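Local coordinates for protein bottromycin amidohydrolase (PDB 6I5S) that probably hydrolyses an amide bond next to a thiazoline during bottromycin biosynthesis, acting as a zinc-dependent amidohydrolase and gatekeeper of the pathway, at residues L28-R36 with R131-R139. Sequence-based numbering, arbitrary orientation.
Sequences LERLADRPR and RARHAVLPR
Two helix C-termini meet here: helix 23-31 runs out into a type I turn from Leu31 to Arg34, and helix 121-132 closes at Arg133 in a Schellman motif, judged by its positive phi of 58° and two bonds back into the last helical turn, before the chain leads on to strand 139-142. One direct hydrogen bond joins the backbones, Val136 N to Leu28 O at 3.1 Å; its donor stands well above the carbonyl plane, and the same oxygen takes a weak bond from Ala32 N. Val136 CG2 reaches Leu31 CB at 3.6 Å, while the methyl of Ala32 rests on Ala135 CA. Leu28 CD2 lies 3.3 Å from Val136 O, a buried carbonyl with no polar partner in the model.

Beyond this apolar patch, the side chains of Arg36 and Arg133, both extended from CG to NE, slide past each other in opposite directions. Arg133 CG sits 3.6 Å above the centre of the Arg36 guanidinium, whose plane is tilted 16° from that of Arg133. In return, Arg36 CD lies 3.5 Å above one face of the Arg133 guanidinium, offset toward its rim. Arg36 NH2 bonds in the carbonyl plane, on a lone pair, to Ala32 O at 3.1 Å, and also donates to a water that donates in turn to Ala135 O.

With an alanine in place of Arg36, Arg133 would probably lose the flat group packed along its chain, and Ala32 O, the bridging water and Asp425 O would probably lose their guanidinium donors. The offset sets the Arg36 guanidinium over aliphatic Arg133 carbons; the Asp425 and Asp63 carboxylates on Arg133, with Asp425 O on Arg36 NH1, probably ease the remaining repulsion.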
# COMPACT_ATOMS: atom_id res chain seq x y z
N LEU A 28 -7.80 19.20 -3.05
CA LEU A 28 -6.43 18.91 -2.64
C LEU A 28 -5.53 20.12 -2.92
O LEU A 28 -4.62 20.42 -2.14
CB LEU A 28 -5.90 17.66 -3.34
CG LEU A 28 -6.67 16.35 -3.10
CD1 LEU A 28 -6.02 15.29 -3.87
CD2 LEU A 28 -6.59 16.01 -1.65
N GLU A 29 -5.83 20.87 -3.98
CA GLU A 29 -5.09 22.13 -4.25
C GLU A 29 -5.35 23.17 -3.18
O GLU A 29 -4.41 23.83 -2.71
CB GLU A 29 -5.46 22.66 -5.62
CG GLU A 29 -4.92 21.80 -6.73
CD GLU A 29 -5.12 22.40 -8.14
OE1 GLU A 29 -5.86 23.40 -8.29
OE2 GLU A 29 -4.53 21.86 -9.10
N ARG A 30 -6.62 23.33 -2.75
CA ARG A 30 -6.94 24.31 -1.71
C ARG A 30 -6.25 23.96 -0.40
O ARG A 30 -5.74 24.84 0.28
CB ARG A 30 -8.45 24.38 -1.48
CG ARG A 30 -9.22 25.14 -2.56
CD ARG A 30 -10.71 25.41 -2.16
NE ARG A 30 -11.41 24.19 -1.74
CZ ARG A 30 -12.09 23.38 -2.55
NH1 ARG A 30 -12.20 23.68 -3.83
NH2 ARG A 30 -12.65 22.28 -2.07
N LEU A 31 -6.26 22.68 -0.04
CA LEU A 31 -5.61 22.24 1.19
C LEU A 31 -4.11 22.50 1.18
O LEU A 31 -3.53 22.69 2.25
CB LEU A 31 -5.92 20.73 1.43
CG LEU A 31 -7.40 20.50 1.76
CD1 LEU A 31 -7.72 19.00 1.60
CD2 LEU A 31 -7.78 20.97 3.18
N ALA A 32 -3.47 22.57 -0.02
CA ALA A 32 -2.03 22.75 -0.07
C ALA A 32 -1.63 24.18 0.27
O ALA A 32 -0.44 24.46 0.46
CB ALA A 32 -1.52 22.32 -1.43
N ASP A 33 -2.60 25.07 0.36
CA ASP A 33 -2.36 26.45 0.79
C ASP A 33 -2.38 26.58 2.30
O ASP A 33 -2.31 27.70 2.82
CB ASP A 33 -3.40 27.39 0.17
CG ASP A 33 -3.12 27.73 -1.27
OD1 ASP A 33 -1.96 27.68 -1.70
OD2 ASP A 33 -4.10 28.08 -1.97
N ARG A 34 -2.47 25.50 3.01
CA ARG A 34 -2.65 25.62 4.45
C ARG A 34 -1.30 25.80 5.13
O ARG A 34 -0.25 25.55 4.52
CB ARG A 34 -3.34 24.39 4.99
CG ARG A 34 -4.80 24.35 4.66
CD ARG A 34 -5.46 23.59 5.71
NE ARG A 34 -6.90 23.62 5.58
CZ ARG A 34 -7.67 22.72 6.16
NH1 ARG A 34 -7.14 21.80 6.94
NH2 ARG A 34 -8.97 22.75 6.00
N PRO A 35 -1.30 26.22 6.41
CA PRO A 35 -0.04 26.35 7.14
C PRO A 35 0.68 25.02 7.25
O PRO A 35 0.05 23.96 7.41
CB PRO A 35 -0.49 26.86 8.53
CG PRO A 35 -1.81 27.45 8.30
CD PRO A 35 -2.46 26.67 7.22
N ARG A 36 2.02 25.06 7.18
CA ARG A 36 2.82 23.84 7.37
C ARG A 36 3.70 23.95 8.60
O ARG A 36 4.68 23.20 8.74
CB ARG A 36 3.65 23.51 6.13
CG ARG A 36 2.75 23.14 4.94
CD ARG A 36 3.52 23.01 3.65
NE ARG A 36 2.58 22.94 2.52
CZ ARG A 36 2.20 21.85 1.87
NH1 ARG A 36 2.63 20.64 2.22
NH2 ARG A 36 1.31 21.98 0.89
N ARG A 131 6.45 17.43 -4.35
CA ARG A 131 7.64 18.26 -4.09
C ARG A 131 7.32 19.75 -4.17
O ARG A 131 7.89 20.55 -3.42
CB ARG A 131 8.77 17.92 -5.10
CG ARG A 131 9.34 16.51 -4.91
CD ARG A 131 10.43 16.18 -5.95
NE ARG A 131 11.10 14.89 -5.69
CZ ARG A 131 11.08 13.83 -6.49
NH1 ARG A 131 10.44 13.83 -7.65
NH2 ARG A 131 11.71 12.72 -6.13
N ALA A 132 6.47 20.14 -5.13
CA ALA A 132 6.14 21.55 -5.37
C ALA A 132 5.14 22.08 -4.34
O ALA A 132 4.94 23.30 -4.26
CB ALA A 132 5.55 21.67 -6.78
N ARG A 133 4.52 21.18 -3.58
CA ARG A 133 3.45 21.53 -2.64
C ARG A 133 2.27 22.22 -3.31
O ARG A 133 1.70 23.18 -2.78
CB ARG A 133 4.02 22.38 -1.50
CG ARG A 133 4.89 21.53 -0.62
CD ARG A 133 5.61 22.36 0.44
NE ARG A 133 6.15 21.48 1.50
CZ ARG A 133 6.83 21.93 2.55
NH1 ARG A 133 7.07 23.24 2.68
NH2 ARG A 133 7.26 21.09 3.47
N HIS A 134 1.91 21.74 -4.51
CA HIS A 134 0.76 22.29 -5.24
C HIS A 134 -0.56 21.60 -4.94
O HIS A 134 -1.61 22.15 -5.29
CB HIS A 134 1.01 22.20 -6.74
CG HIS A 134 2.04 23.16 -7.22
ND1 HIS A 134 2.33 24.35 -6.59
CD2 HIS A 134 2.89 23.08 -8.28
CE1 HIS A 134 3.29 24.99 -7.26
NE2 HIS A 134 3.64 24.24 -8.29
N ALA A 135 -0.53 20.41 -4.32
CA ALA A 135 -1.71 19.72 -3.86
C ALA A 135 -1.29 18.81 -2.72
O ALA A 135 -0.15 18.35 -2.67
CB ALA A 135 -2.33 18.87 -4.98
N VAL A 136 -2.23 18.54 -1.82
CA VAL A 136 -1.98 17.62 -0.73
C VAL A 136 -2.17 16.21 -1.26
O VAL A 136 -3.27 15.85 -1.70
CB VAL A 136 -2.94 17.90 0.43
CG1 VAL A 136 -2.75 16.91 1.54
CG2 VAL A 136 -2.64 19.26 0.99
N LEU A 137 -1.11 15.41 -1.24
CA LEU A 137 -1.27 14.04 -1.71
C LEU A 137 -0.19 13.15 -1.07
O LEU A 137 0.80 13.65 -0.52
CB LEU A 137 -1.23 13.98 -3.25
CG LEU A 137 -0.25 14.85 -3.98
CD1 LEU A 137 1.09 14.73 -3.38
CD2 LEU A 137 -0.24 14.47 -5.43
N PRO A 138 -0.39 11.84 -1.06
CA PRO A 138 0.64 10.94 -0.55
C PRO A 138 1.83 10.94 -1.49
O PRO A 138 1.68 11.13 -2.71
CB PRO A 138 -0.04 9.56 -0.55
CG PRO A 138 -1.47 9.79 -0.94
CD PRO A 138 -1.55 11.15 -1.62
N ARG A 139 3.00 10.64 -0.92
CA ARG A 139 4.23 10.61 -1.72
C ARG A 139 4.38 9.25 -2.39
O ARG A 139 4.35 8.23 -1.70
CB ARG A 139 5.41 10.88 -0.79
CG ARG A 139 6.80 10.95 -1.46
CD ARG A 139 6.94 12.23 -2.33
NE ARG A 139 8.33 12.43 -2.75
CZ ARG A 139 9.09 13.48 -2.47
NH1 ARG A 139 8.62 14.52 -1.77
NH2 ARG A 139 10.34 13.50 -2.90
O HOH W 1 1.85 25.36 -1.40
O HOH W 2 1.43 19.71 -0.90